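Local coordinates for Rod shape determining protein RodA (Thermus thermophilus, PDB 6BAR) that probably polymerises lipid-linked peptidoglycan precursors into glycan strands for cell wall elongation, as a membrane-embedded glycosyltransferase of the SEDS family, at residues L53-F66 with L343-D355. Sequence-based numbering, arbitrary orientation.
Sequences LAFLLQFLSRRRLF and LAGLGLVLLVHRD
Leu53 CD2 rests on Ala344 CB at 3.6 Å, a methyl-to-methyl touch beside a bound monoolein lipid that also reaches Ala344. One residue on, Ala54 sets its CB over the backbone of helix 343-354, against Leu343 O and Gly347 CA; with no side chain at Gly347, the CA atoms of Ala54 and Gly347 can come to 4.7 Å. Leu57 points CD1 at Leu348 CD1 (3.5 Å), the two side chains crossing at a slant. Gln58 bends at chi2 (-57°), which folds its amide back along its own chain: NE2 donates both to Ala54 O, almost in the amide plane, and across to Gly347 O (3.1 Å). The latter bond comes from above the carbonyl plane, on the face opposite Leu351 N, while OE1 is engaged by Tyr11. With an alanine here, Gly347 O would probably lose its side-chain donor and Tyr11 OH its amide partner, and a gap would open beside Leu351 CB. The contact joins two predicted transmembrane helices of the SEDS fold, 39-56 and 336-354, at the turn leading into short helix 62-67. Here Leu351 sets its two methyls against backbone carbonyls of the turn, CD2 at Leu57 O and CD1 at Leu60 O, and Arg354 brings NH2 to Gln58 O in a weak, bent hydrogen bond, its NH1 salt-bridged to Asp355 OD1. Ser61 caps helix 62-67 by accepting from Arg64 N. Arg62 N reaches Asp355 OD2 weakly at 3.4 Å; Arg62 NH1 lies over one face of the Phe66 ring, and Arg62 NE forms a salt bridge with Asp296. Leu65, with CG anti to its N (chi1 -177°), drives CD2 against Val352 CG1 at 3.5 Å, and Val352 CG1 also lies at the edge of the Phe66 ring, near its plane.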
loop_
_atom_site.group_PDB
_atom_site.type_symbol
_atom_site.label_atom_id
_atom_site.label_comp_id
_atom_site.label_asym_id
_atom_site.label_seq_id
_atom_site.Cartn_x
_atom_site.Cartn_y
_atom_site.Cartn_z
ATOM N N LEU A 53 -0.185 13.538 9.108
ATOM C CA LEU A 53 -0.186 12.269 9.828
ATOM C C LEU A 53 1.178 11.600 9.765
ATOM O O LEU A 53 1.649 11.030 10.758
ATOM C CB LEU A 53 -1.255 11.343 9.256
ATOM C CG LEU A 53 -1.235 9.942 9.855
ATOM C CD1 LEU A 53 -1.538 10.017 11.343
ATOM C CD2 LEU A 53 -2.221 9.042 9.140
ATOM N N ALA A 54 1.826 11.655 8.602
ATOM C CA ALA A 54 3.146 11.063 8.463
ATOM C C ALA A 54 4.178 11.814 9.293
ATOM O O ALA A 54 5.162 11.222 9.748
ATOM C CB ALA A 54 3.543 11.037 6.988
ATOM N N PHE A 55 3.972 13.112 9.509
ATOM C CA PHE A 55 4.833 13.843 10.426
ATOM C C PHE A 55 4.531 13.465 11.873
ATOM O O PHE A 55 5.450 13.167 12.641
ATOM C CB PHE A 55 4.684 15.357 10.206
ATOM C CG PHE A 55 5.516 16.194 11.149
ATOM C CD1 PHE A 55 6.854 16.452 10.880
ATOM C CD2 PHE A 55 4.958 16.718 12.308
ATOM C CE1 PHE A 55 7.619 17.213 11.751
ATOM C CE2 PHE A 55 5.719 17.478 13.183
ATOM C CZ PHE A 55 7.050 17.726 12.905
ATOM N N LEU A 56 3.252 13.457 12.263
ATOM C CA LEU A 56 2.893 13.069 13.625
ATOM C C LEU A 56 3.473 11.708 13.984
ATOM O O LEU A 56 3.950 11.508 15.105
ATOM C CB LEU A 56 1.371 13.057 13.801
ATOM C CG LEU A 56 0.614 14.388 13.698
ATOM C CD1 LEU A 56 -0.898 14.175 13.757
ATOM C CD2 LEU A 56 1.065 15.375 14.769
ATOM N N LEU A 57 3.465 10.765 13.038
ATOM C CA LEU A 57 3.990 9.440 13.343
ATOM C C LEU A 57 5.501 9.427 13.527
ATOM O O LEU A 57 6.045 8.400 13.951
ATOM C CB LEU A 57 3.584 8.452 12.255
ATOM C CG LEU A 57 2.072 8.269 12.202
ATOM C CD1 LEU A 57 1.677 7.573 10.926
ATOM C CD2 LEU A 57 1.585 7.500 13.416
ATOM N N GLN A 58 6.187 10.535 13.241
ATOM C CA GLN A 58 7.617 10.609 13.500
ATOM C C GLN A 58 7.942 10.781 14.981
ATOM O O GLN A 58 9.096 10.573 15.372
ATOM C CB GLN A 58 8.242 11.747 12.692
ATOM C CG GLN A 58 8.114 11.573 11.183
ATOM C CD GLN A 58 8.726 10.280 10.691
ATOM O OE1 GLN A 58 9.840 9.928 11.074
ATOM N NE2 GLN A 58 8.001 9.565 9.839
ATOM N N PHE A 59 6.967 11.146 15.818
ATOM C CA PHE A 59 7.199 11.196 17.259
ATOM C C PHE A 59 6.978 9.819 17.872
ATOM O O PHE A 59 6.536 9.704 19.022
ATOM C CB PHE A 59 6.291 12.223 17.945
ATOM C CG PHE A 59 6.694 13.656 17.714
ATOM C CD1 PHE A 59 7.842 13.971 16.999
ATOM C CD2 PHE A 59 5.924 14.689 18.225
ATOM C CE1 PHE A 59 8.207 15.287 16.789
ATOM C CE2 PHE A 59 6.281 16.005 18.020
ATOM C CZ PHE A 59 7.425 16.305 17.301
ATOM N N LEU A 60 7.281 8.773 17.108
ATOM C CA LEU A 60 7.047 7.396 17.521
ATOM C C LEU A 60 8.318 6.601 17.276
ATOM O O LEU A 60 8.799 6.529 16.142
ATOM C CB LEU A 60 5.868 6.786 16.755
ATOM C CG LEU A 60 5.318 5.438 17.218
ATOM C CD1 LEU A 60 4.511 5.586 18.505
ATOM C CD2 LEU A 60 4.478 4.838 16.111
ATOM N N SER A 61 8.868 6.028 18.339
ATOM C CA SER A 61 10.024 5.158 18.220
ATOM C C SER A 61 9.647 3.851 17.532
ATOM O O SER A 61 8.487 3.425 17.527
ATOM C CB SER A 61 10.594 4.849 19.596
ATOM O OG SER A 61 9.617 4.163 20.362
ATOM N N ARG A 62 10.659 3.192 16.968
ATOM C CA ARG A 62 10.419 1.888 16.362
ATOM C C ARG A 62 10.124 0.822 17.411
ATOM O O ARG A 62 9.379 -0.127 17.131
ATOM C CB ARG A 62 11.616 1.467 15.515
ATOM C CG ARG A 62 11.411 0.139 14.846
ATOM C CD ARG A 62 12.682 -0.645 14.774
ATOM N NE ARG A 62 12.415 -2.043 14.447
ATOM C CZ ARG A 62 12.068 -2.969 15.337
ATOM N NH1 ARG A 62 11.847 -4.221 14.951
ATOM N NH2 ARG A 62 11.940 -2.647 16.619
ATOM N N ARG A 63 10.701 0.948 18.611
ATOM C CA ARG A 63 10.384 0.013 19.688
ATOM C C ARG A 63 8.891 0.020 19.986
ATOM O O ARG A 63 8.258 -1.040 20.068
ATOM C CB ARG A 63 11.188 0.348 20.946
ATOM C CG ARG A 63 12.414 -0.526 21.164
ATOM C CD ARG A 63 12.032 -1.995 21.335
ATOM N NE ARG A 63 11.114 -2.204 22.453
ATOM C CZ ARG A 63 10.623 -3.387 22.814
ATOM N NH1 ARG A 63 9.789 -3.472 23.845
ATOM N NH2 ARG A 63 10.959 -4.486 22.148
ATOM N N ARG A 64 8.301 1.212 20.126
ATOM C CA ARG A 64 6.860 1.292 20.349
ATOM C C ARG A 64 6.085 0.775 19.144
ATOM O O ARG A 64 5.088 0.055 19.303
ATOM C CB ARG A 64 6.455 2.728 20.675
ATOM C CG ARG A 64 6.920 3.176 22.040
ATOM C CD ARG A 64 6.263 4.469 22.446
ATOM N NE ARG A 64 6.859 5.012 23.660
ATOM C CZ ARG A 64 6.424 6.104 24.276
ATOM N NH1 ARG A 64 5.384 6.769 23.792
ATOM N NH2 ARG A 64 7.028 6.532 25.376
ATOM N N LEU A 65 6.543 1.115 17.935
ATOM C CA LEU A 65 5.850 0.702 16.717
ATOM C C LEU A 65 5.743 -0.816 16.622
ATOM O O LEU A 65 4.684 -1.353 16.282
ATOM C CB LEU A 65 6.562 1.265 15.485
ATOM C CG LEU A 65 5.886 0.970 14.138
ATOM C CD1 LEU A 65 4.483 1.542 14.124
ATOM C CD2 LEU A 65 6.684 1.503 12.954
ATOM N N PHE A 66 6.829 -1.531 16.908
ATOM C CA PHE A 66 6.736 -2.986 16.894
ATOM C C PHE A 66 6.146 -3.552 18.179
ATOM O O PHE A 66 5.762 -4.726 18.197
ATOM C CB PHE A 66 8.102 -3.615 16.623
ATOM C CG PHE A 66 8.409 -3.773 15.165
ATOM C CD1 PHE A 66 8.798 -2.681 14.409
ATOM C CD2 PHE A 66 8.306 -5.013 14.545
ATOM C CE1 PHE A 66 9.087 -2.812 13.060
ATOM C CE2 PHE A 66 8.593 -5.153 13.190
ATOM C CZ PHE A 66 8.986 -4.050 12.448
ATOM N N LEU A 343 0.836 7.698 2.427
ATOM C CA LEU A 343 1.736 8.598 3.135
ATOM C C LEU A 343 2.021 8.102 4.548
ATOM O O LEU A 343 3.160 8.175 5.017
ATOM C CB LEU A 343 1.143 10.002 3.160
ATOM C CG LEU A 343 1.175 10.642 1.784
ATOM C CD1 LEU A 343 0.855 12.108 1.917
ATOM C CD2 LEU A 343 2.533 10.438 1.122
ATOM N N ALA A 344 1.005 7.594 5.243
ATOM C CA ALA A 344 1.218 7.093 6.597
ATOM C C ALA A 344 2.141 5.883 6.597
ATOM O O ALA A 344 3.052 5.785 7.429
ATOM C CB ALA A 344 -0.120 6.745 7.245
ATOM N N GLY A 345 1.916 4.946 5.680
ATOM C CA GLY A 345 2.812 3.809 5.576
ATOM C C GLY A 345 4.228 4.218 5.222
ATOM O O GLY A 345 5.195 3.649 5.733
ATOM N N LEU A 346 4.373 5.213 4.342
ATOM C CA LEU A 346 5.711 5.698 4.024
ATOM C C LEU A 346 6.351 6.393 5.221
ATOM O O LEU A 346 7.562 6.289 5.415
ATOM C CB LEU A 346 5.660 6.619 2.803
ATOM C CG LEU A 346 5.325 5.874 1.506
ATOM C CD1 LEU A 346 4.814 6.830 0.434
ATOM C CD2 LEU A 346 6.528 5.088 1.007
ATOM N N GLY A 347 5.557 7.068 6.051
ATOM C CA GLY A 347 6.096 7.626 7.284
ATOM C C GLY A 347 6.583 6.553 8.239
ATOM O O GLY A 347 7.651 6.684 8.850
ATOM N N LEU A 348 5.807 5.478 8.385
ATOM C CA LEU A 348 6.250 4.344 9.190
ATOM C C LEU A 348 7.559 3.770 8.657
ATOM O O LEU A 348 8.499 3.519 9.421
ATOM C CB LEU A 348 5.170 3.262 9.223
ATOM C CG LEU A 348 4.172 3.275 10.378
ATOM C CD1 LEU A 348 3.596 4.661 10.591
ATOM C CD2 LEU A 348 3.057 2.271 10.126
ATOM N N VAL A 349 7.632 3.534 7.345
ATOM C CA VAL A 349 8.852 2.944 6.807
ATOM C C VAL A 349 10.034 3.894 7.015
ATOM O O VAL A 349 11.150 3.454 7.326
ATOM C CB VAL A 349 8.653 2.539 5.328
ATOM C CG1 VAL A 349 8.757 3.717 4.387
ATOM C CG2 VAL A 349 9.645 1.471 4.923
ATOM N N LEU A 350 9.796 5.206 6.929
ATOM C CA LEU A 350 10.868 6.185 7.092
ATOM C C LEU A 350 11.374 6.224 8.530
ATOM O O LEU A 350 12.583 6.367 8.770
ATOM C CB LEU A 350 10.361 7.562 6.667
ATOM C CG LEU A 350 11.266 8.384 5.764
ATOM C CD1 LEU A 350 11.549 7.614 4.494
ATOM C CD2 LEU A 350 10.614 9.719 5.453
ATOM N N LEU A 351 10.460 6.107 9.499
ATOM C CA LEU A 351 10.886 6.088 10.894
ATOM C C LEU A 351 11.556 4.770 11.255
ATOM O O LEU A 351 12.460 4.759 12.098
ATOM C CB LEU A 351 9.710 6.372 11.837
ATOM C CG LEU A 351 8.814 5.259 12.382
ATOM C CD1 LEU A 351 9.389 4.613 13.641
ATOM C CD2 LEU A 351 7.407 5.788 12.650
ATOM N N VAL A 352 11.153 3.650 10.649
ATOM C CA VAL A 352 11.886 2.432 10.976
ATOM C C VAL A 352 13.252 2.430 10.304
ATOM O O VAL A 352 14.177 1.780 10.805
ATOM C CB VAL A 352 11.120 1.133 10.642
ATOM C CG1 VAL A 352 9.855 1.027 11.475
ATOM C CG2 VAL A 352 10.816 1.030 9.178
ATOM N N HIS A 353 13.420 3.163 9.197
ATOM C CA HIS A 353 14.764 3.310 8.643
ATOM C C HIS A 353 15.628 4.247 9.478
ATOM O O HIS A 353 16.832 4.005 9.613
ATOM C CB HIS A 353 14.716 3.812 7.195
ATOM C CG HIS A 353 16.068 3.943 6.557
ATOM N ND1 HIS A 353 16.655 5.164 6.297
ATOM C CD2 HIS A 353 16.947 3.004 6.129
ATOM C CE1 HIS A 353 17.837 4.971 5.738
ATOM N NE2 HIS A 353 18.038 3.670 5.624
ATOM N N ARG A 354 15.050 5.313 10.043
ATOM C CA ARG A 354 15.876 6.228 10.822
ATOM C C ARG A 354 16.310 5.643 12.162
ATOM O O ARG A 354 17.329 6.081 12.707
ATOM C CB ARG A 354 15.152 7.551 11.060
ATOM C CG ARG A 354 14.191 7.528 12.227
ATOM C CD ARG A 354 13.922 8.929 12.747
ATOM N NE ARG A 354 12.594 9.032 13.341
ATOM C CZ ARG A 354 12.290 8.616 14.565
ATOM N NH1 ARG A 354 13.222 8.067 15.335
ATOM N NH2 ARG A 354 11.053 8.749 15.018
ATOM N N ASP A 355 15.576 4.671 12.706
ATOM C CA ASP A 355 15.934 4.039 13.969
ATOM C C ASP A 355 16.633 2.692 13.773
ATOM O O ASP A 355 16.637 1.864 14.690
ATOM C CB ASP A 355 14.689 3.871 14.852
ATOM C CG ASP A 355 14.233 5.181 15.506
ATOM O OD1 ASP A 355 15.074 6.079 15.728
ATOM O OD2 ASP A 355 13.026 5.306 15.819
#